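Local coordinates for MUTM (fpg) protein (Thermus thermophilus, PDB 1EE8) that belongs to the MutM (Fpg) family, combining an N-terminal domain rich in beta strands with an H2TH domain and a zinc finger, at residues T9-R23 with E40-L54. Numbering follows the deposited sequence.
Sequences TRRRLRPLVLGQTLR and EGRRILEVDRRGKFL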
loop_
_atom_site.group_PDB
_atom_site.type_symbol
_atom_site.label_atom_id
_atom_site.label_comp_id
_atom_site.label_asym_id
_atom_site.label_seq_id
_atom_site.Cartn_x
_atom_site.Cartn_y
_atom_site.Cartn_z
ATOM N N THR A 9 -0.087 26.015 -5.757
ATOM C CA THR A 9 -0.982 24.930 -5.389
ATOM C C THR A 9 -0.686 24.512 -3.946
ATOM O O THR A 9 -1.601 24.341 -3.133
ATOM C CB THR A 9 -0.796 23.735 -6.350
ATOM O OG1 THR A 9 -1.223 24.121 -7.667
ATOM C CG2 THR A 9 -1.603 22.532 -5.887
ATOM N N ARG A 10 0.599 24.373 -3.628
ATOM C CA ARG A 10 1.024 23.995 -2.284
ATOM C C ARG A 10 0.474 24.987 -1.267
ATOM O O ARG A 10 -0.187 24.603 -0.308
ATOM C CB ARG A 10 2.555 23.964 -2.201
ATOM C CG ARG A 10 3.113 23.922 -0.782
ATOM C CD ARG A 10 4.639 23.831 -0.762
ATOM N NE ARG A 10 5.165 23.858 0.604
ATOM C CZ ARG A 10 5.430 24.969 1.286
ATOM N NH1 ARG A 10 5.237 26.161 0.730
ATOM N NH2 ARG A 10 5.855 24.890 2.542
ATOM N N ARG A 11 0.744 26.268 -1.485
ATOM C CA ARG A 11 0.274 27.312 -0.578
ATOM C C ARG A 11 -1.243 27.371 -0.459
ATOM O O ARG A 11 -1.769 27.592 0.628
ATOM C CB ARG A 11 0.826 28.672 -1.016
ATOM C CG ARG A 11 2.350 28.715 -0.972
ATOM C CD ARG A 11 2.925 30.051 -1.404
ATOM N NE ARG A 11 4.382 30.026 -1.286
ATOM C CZ ARG A 11 5.158 31.104 -1.310
ATOM N NH1 ARG A 11 4.624 32.307 -1.452
ATOM N NH2 ARG A 11 6.469 30.972 -1.186
ATOM N N ARG A 12 -1.955 27.159 -1.560
ATOM C CA ARG A 12 -3.412 27.199 -1.511
ATOM C C ARG A 12 -4.007 26.003 -0.776
ATOM O O ARG A 12 -4.976 26.140 -0.035
ATOM C CB ARG A 12 -4.000 27.260 -2.921
ATOM C CG ARG A 12 -3.668 28.531 -3.673
ATOM C CD ARG A 12 -4.229 29.756 -2.965
ATOM N NE ARG A 12 -4.010 30.967 -3.748
ATOM C CZ ARG A 12 -4.538 32.152 -3.459
ATOM N NH1 ARG A 12 -5.320 32.289 -2.396
ATOM N NH2 ARG A 12 -4.289 33.199 -4.240
ATOM N N LEU A 13 -3.424 24.830 -0.979
ATOM C CA LEU A 13 -3.935 23.628 -0.339
ATOM C C LEU A 13 -3.593 23.462 1.139
ATOM O O LEU A 13 -4.406 22.948 1.897
ATOM C CB LEU A 13 -3.463 22.376 -1.094
ATOM C CG LEU A 13 -3.954 22.134 -2.521
ATOM C CD1 LEU A 13 -3.395 20.804 -3.019
ATOM C CD2 LEU A 13 -5.472 22.121 -2.568
ATOM N N ARG A 14 -2.405 23.891 1.556
ATOM C CA ARG A 14 -2.012 23.702 2.951
ATOM C C ARG A 14 -3.028 24.132 4.001
ATOM O O ARG A 14 -3.304 23.377 4.932
ATOM C CB ARG A 14 -0.651 24.349 3.232
ATOM C CG ARG A 14 0.508 23.591 2.596
ATOM C CD ARG A 14 1.788 23.720 3.411
ATOM N NE ARG A 14 2.143 25.112 3.637
ATOM C CZ ARG A 14 3.063 25.524 4.502
ATOM N NH1 ARG A 14 3.737 24.647 5.243
ATOM N NH2 ARG A 14 3.311 26.818 4.618
ATOM N N PRO A 15 -3.610 25.334 3.870
ATOM C CA PRO A 15 -4.597 25.788 4.859
ATOM C C PRO A 15 -5.875 24.949 4.812
ATOM O O PRO A 15 -6.689 24.986 5.738
ATOM C CB PRO A 15 -4.883 27.232 4.443
ATOM C CG PRO A 15 -3.698 27.622 3.601
ATOM C CD PRO A 15 -3.380 26.367 2.848
ATOM N N LEU A 16 -6.045 24.198 3.729
ATOM C CA LEU A 16 -7.237 23.380 3.547
ATOM C C LEU A 16 -7.093 21.905 3.903
ATOM O O LEU A 16 -8.088 21.241 4.179
ATOM C CB LEU A 16 -7.715 23.475 2.091
ATOM C CG LEU A 16 -8.012 24.858 1.510
ATOM C CD1 LEU A 16 -8.345 24.730 0.020
ATOM C CD2 LEU A 16 -9.168 25.493 2.277
ATOM N N VAL A 17 -5.869 21.389 3.903
ATOM C CA VAL A 17 -5.666 19.973 4.178
ATOM C C VAL A 17 -4.812 19.630 5.389
ATOM O O VAL A 17 -4.869 18.508 5.885
ATOM C CB VAL A 17 -5.042 19.280 2.960
ATOM C CG1 VAL A 17 -5.822 19.639 1.710
ATOM C CG2 VAL A 17 -3.582 19.691 2.818
ATOM N N LEU A 18 -4.012 20.582 5.855
ATOM C CA LEU A 18 -3.142 20.340 6.997
ATOM C C LEU A 18 -3.897 19.722 8.174
ATOM O O LEU A 18 -4.928 20.236 8.602
ATOM C CB LEU A 18 -2.477 21.651 7.425
ATOM C CG LEU A 18 -0.962 21.791 7.247
ATOM C CD1 LEU A 18 -0.255 21.031 8.352
ATOM C CD2 LEU A 18 -0.534 21.285 5.884
ATOM N N GLY A 19 -3.390 18.600 8.675
ATOM C CA GLY A 19 -4.023 17.945 9.812
ATOM C C GLY A 19 -5.259 17.118 9.514
ATOM O O GLY A 19 -5.808 16.476 10.412
ATOM N N GLN A 20 -5.697 17.126 8.261
ATOM C CA GLN A 20 -6.877 16.368 7.849
ATOM C C GLN A 20 -6.541 14.911 7.537
ATOM O O GLN A 20 -5.448 14.598 7.060
ATOM C CB GLN A 20 -7.498 17.001 6.598
ATOM C CG GLN A 20 -8.095 18.379 6.809
ATOM C CD GLN A 20 -9.594 18.330 7.008
ATOM O OE1 GLN A 20 -10.348 17.992 6.087
ATOM N NE2 GLN A 20 -10.039 18.660 8.217
ATOM N N THR A 21 -7.492 14.023 7.796
ATOM C CA THR A 21 -7.288 12.619 7.510
ATOM C C THR A 21 -7.575 12.320 6.037
ATOM O O THR A 21 -8.666 12.598 5.534
ATOM C CB THR A 21 -8.204 11.723 8.369
ATOM O OG1 THR A 21 -7.833 11.837 9.750
ATOM C CG2 THR A 21 -8.080 10.268 7.935
ATOM N N LEU A 22 -6.584 11.783 5.338
ATOM C CA LEU A 22 -6.790 11.410 3.945
ATOM C C LEU A 22 -7.444 10.030 4.029
ATOM O O LEU A 22 -6.758 9.015 4.190
ATOM C CB LEU A 22 -5.458 11.334 3.198
ATOM C CG LEU A 22 -5.516 10.705 1.799
ATOM C CD1 LEU A 22 -6.396 11.544 0.875
ATOM C CD2 LEU A 22 -4.103 10.589 1.235
ATOM N N ARG A 23 -8.772 10.001 3.948
ATOM C CA ARG A 23 -9.526 8.751 4.045
ATOM C C ARG A 23 -9.316 7.821 2.856
ATOM O O ARG A 23 -9.191 6.607 3.015
ATOM C CB ARG A 23 -11.018 9.046 4.196
ATOM C CG ARG A 23 -11.375 9.792 5.478
ATOM C CD ARG A 23 -12.863 10.108 5.528
ATOM N NE ARG A 23 -13.278 10.598 6.841
ATOM C CZ ARG A 23 -14.470 11.133 7.104
ATOM N NH1 ARG A 23 -15.376 11.253 6.140
ATOM N NH2 ARG A 23 -14.755 11.545 8.332
ATOM N N GLU A 40 -3.820 5.883 2.149
ATOM C CA GLU A 40 -5.143 5.907 2.760
ATOM C C GLU A 40 -5.217 5.693 4.270
ATOM O O GLU A 40 -4.508 4.858 4.845
ATOM C CB GLU A 40 -6.054 4.911 2.037
ATOM C CG GLU A 40 -6.276 5.281 0.576
ATOM C CD GLU A 40 -7.215 4.326 -0.137
ATOM O OE1 GLU A 40 -7.936 4.777 -1.049
ATOM O OE2 GLU A 40 -7.228 3.127 0.206
ATOM N N GLY A 41 -6.083 6.481 4.902
ATOM C CA GLY A 41 -6.281 6.400 6.332
ATOM C C GLY A 41 -5.151 7.008 7.131
ATOM O O GLY A 41 -4.805 6.505 8.189
ATOM N N ARG A 42 -4.572 8.090 6.626
ATOM C CA ARG A 42 -3.469 8.748 7.313
ATOM C C ARG A 42 -3.711 10.247 7.314
ATOM O O ARG A 42 -4.289 10.796 6.367
ATOM C CB ARG A 42 -2.144 8.458 6.597
ATOM C CG ARG A 42 -1.765 6.992 6.509
ATOM C CD ARG A 42 -0.513 6.834 5.680
ATOM N NE ARG A 42 -0.171 5.432 5.446
ATOM C CZ ARG A 42 0.441 4.639 6.323
ATOM N NH1 ARG A 42 0.797 5.086 7.515
ATOM N NH2 ARG A 42 0.703 3.388 5.993
ATOM N N ARG A 43 -3.271 10.920 8.367
ATOM C CA ARG A 43 -3.459 12.359 8.428
ATOM C C ARG A 43 -2.381 13.044 7.618
ATOM O O ARG A 43 -1.251 12.563 7.532
ATOM C CB ARG A 43 -3.428 12.847 9.873
ATOM C CG ARG A 43 -4.667 12.451 10.639
ATOM C CD ARG A 43 -4.621 12.886 12.089
ATOM N NE ARG A 43 -5.805 12.405 12.791
ATOM C CZ ARG A 43 -7.021 12.932 12.666
ATOM N NH1 ARG A 43 -7.221 13.975 11.866
ATOM N NH2 ARG A 43 -8.046 12.396 13.322
ATOM N N ILE A 44 -2.751 14.153 6.992
ATOM C CA ILE A 44 -1.820 14.919 6.185
ATOM C C ILE A 44 -1.064 15.856 7.120
ATOM O O ILE A 44 -1.656 16.756 7.713
ATOM C CB ILE A 44 -2.573 15.741 5.121
ATOM C CG1 ILE A 44 -3.332 14.787 4.188
ATOM C CG2 ILE A 44 -1.595 16.623 4.346
ATOM C CD1 ILE A 44 -4.141 15.480 3.115
ATOM N N LEU A 45 0.239 15.635 7.244
ATOM C CA LEU A 45 1.082 16.444 8.117
ATOM C C LEU A 45 1.717 17.644 7.427
ATOM O O LEU A 45 2.052 18.634 8.073
ATOM C CB LEU A 45 2.172 15.568 8.724
ATOM C CG LEU A 45 1.632 14.326 9.441
ATOM C CD1 LEU A 45 2.782 13.560 10.079
ATOM C CD2 LEU A 45 0.613 14.744 10.492
ATOM N N GLU A 46 1.894 17.553 6.113
ATOM C CA GLU A 46 2.482 18.649 5.354
ATOM C C GLU A 46 2.322 18.436 3.864
ATOM O O GLU A 46 2.050 17.322 3.408
ATOM C CB GLU A 46 3.974 18.779 5.663
ATOM C CG GLU A 46 4.324 19.863 6.658
ATOM C CD GLU A 46 4.185 21.273 6.099
ATOM O OE1 GLU A 46 3.626 21.445 4.989
ATOM O OE2 GLU A 46 4.633 22.217 6.788
ATOM N N VAL A 47 2.482 19.522 3.114
ATOM C CA VAL A 47 2.414 19.483 1.659
ATOM C C VAL A 47 3.686 20.191 1.209
ATOM O O VAL A 47 3.788 21.415 1.285
ATOM C CB VAL A 47 1.181 20.236 1.110
ATOM C CG1 VAL A 47 1.131 20.119 -0.418
ATOM C CG2 VAL A 47 -0.092 19.672 1.716
ATOM N N ASP A 48 4.674 19.411 0.785
ATOM C CA ASP A 48 5.940 19.976 0.341
ATOM C C ASP A 48 6.025 20.021 -1.179
ATOM O O ASP A 48 5.196 19.440 -1.885
ATOM C CB ASP A 48 7.117 19.155 0.875
ATOM C CG ASP A 48 7.149 19.087 2.390
ATOM O OD1 ASP A 48 6.930 20.126 3.045
ATOM O OD2 ASP A 48 7.404 17.986 2.923
ATOM N N ARG A 49 7.030 20.730 -1.668
ATOM C CA ARG A 49 7.267 20.843 -3.096
ATOM C C ARG A 49 8.752 20.721 -3.338
ATOM O O ARG A 49 9.561 21.363 -2.668
ATOM C CB ARG A 49 6.801 22.194 -3.649
ATOM C CG ARG A 49 7.123 22.363 -5.143
ATOM C CD ARG A 49 6.922 23.799 -5.623
ATOM N NE ARG A 49 7.831 24.728 -4.951
ATOM C CZ ARG A 49 9.150 24.734 -5.112
ATOM N NH1 ARG A 49 9.896 25.610 -4.456
ATOM N NH2 ARG A 49 9.726 23.873 -5.936
ATOM N N ARG A 50 9.108 19.874 -4.287
ATOM C CA ARG A 50 10.491 19.688 -4.668
ATOM C C ARG A 50 10.395 19.801 -6.181
ATOM O O ARG A 50 9.723 18.992 -6.827
ATOM C CB ARG A 50 10.989 18.301 -4.264
ATOM C CG ARG A 50 12.480 18.107 -4.458
ATOM C CD ARG A 50 13.282 18.844 -3.401
ATOM N NE ARG A 50 14.723 18.677 -3.595
ATOM C CZ ARG A 50 15.462 19.395 -4.437
ATOM N NH1 ARG A 50 14.906 20.347 -5.175
ATOM N NH2 ARG A 50 16.763 19.157 -4.542
ATOM N N GLY A 51 11.042 20.818 -6.738
ATOM C CA GLY A 51 10.976 21.023 -8.173
ATOM C C GLY A 51 9.521 21.233 -8.553
ATOM O O GLY A 51 8.844 22.118 -8.016
ATOM N N LYS A 52 9.033 20.403 -9.465
ATOM C CA LYS A 52 7.651 20.480 -9.927
ATOM C C LYS A 52 6.780 19.441 -9.242
ATOM O O LYS A 52 5.616 19.275 -9.598
ATOM C CB LYS A 52 7.581 20.251 -11.435
ATOM C CG LYS A 52 8.319 21.281 -12.250
ATOM C CD LYS A 52 8.301 20.924 -13.717
ATOM C CE LYS A 52 9.160 21.885 -14.515
ATOM N NZ LYS A 52 9.365 21.397 -15.903
ATOM N N PHE A 53 7.339 18.735 -8.266
ATOM C CA PHE A 53 6.576 17.714 -7.562
ATOM C C PHE A 53 5.895 18.250 -6.323
ATOM O O PHE A 53 6.423 19.112 -5.620
ATOM C CB PHE A 53 7.463 16.547 -7.118
ATOM C CG PHE A 53 8.064 15.769 -8.244
ATOM C CD1 PHE A 53 9.337 16.076 -8.714
ATOM C CD2 PHE A 53 7.376 14.698 -8.812
ATOM C CE1 PHE A 53 9.917 15.325 -9.726
ATOM C CE2 PHE A 53 7.949 13.941 -9.829
ATOM C CZ PHE A 53 9.216 14.252 -10.283
ATOM N N LEU A 54 4.718 17.709 -6.059
ATOM C CA LEU A 54 3.952 18.074 -4.885
ATOM C C LEU A 54 4.022 16.819 -4.017
ATOM O O LEU A 54 3.797 15.712 -4.507
ATOM C CB LEU A 54 2.515 18.370 -5.300
ATOM C CG LEU A 54 1.661 19.294 -4.441
ATOM C CD1 LEU A 54 2.368 20.626 -4.234
ATOM C CD2 LEU A 54 0.314 19.489 -5.131
#
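Backbone pairing carries one end of this contact, where Ile44 N donates to Gln20 O and Leu22 N to Arg42 O, both at 2.7 Å. Leu22 O then takes Gly41 N and, weakly, Arg42 N; this G1 bulge places Gly41 at positive phi, which suits glycine. The type II turn Val17-Gln20, with Gly19 also at positive phi, lets Gly19 N reach Ile44 O at 2.7 Å.

Apolar side chains fill the gap between helix 9-17 and the strands. Val17 CG2 meets Val47 CG2 at 3.7 Å, while Ile44 CD1 lies against Val17 CB. Leu54, from the neighbouring strand, sends CD2 to Thr9 CG2 (3.7 Å) and CD1 to Arg10 CB. Thr9 turns its methyl to this apolar patch while its hydroxyl is hydrogen-bonded to Glu5 O.

Arginines supply the polar contacts of helix and turn. Arg14 CG, anti to the carbonyl carbon (chi1 -72°), rests on Val47 CB; bends at chi2 and chi3 bring NH1 to Glu46 OE2 (3.0 Å) in a salt bridge, guanidinium and carboxylate nearly coplanar, 18° apart. NH1 also bonds weakly to OE1, whose anti lone pair takes Val47 N and helps hold the carboxylate's rotation. Arg10, extended from CG to NE, makes a weak, bent bond to Val47 O (123°); its NH1 pairs with Glu7, and its NH2 lies 3.4 Å above the centre of the Arg14 guanidinium. Arg43 NH1 binds Gly19 O at 3.2 Å in the guanidinium plane, while Thr21 OG1, whose main polar partner is Glu89, lies over one face without hydrogen-bonding to it.

Helix 9-17 runs antiparallel to strand 42-50, and the turn after it leads into strand 21-26, which pairs with the start of strand 42-50: a helix packed on a largely antiparallel sheet within the N-terminal domain of the Fpg family.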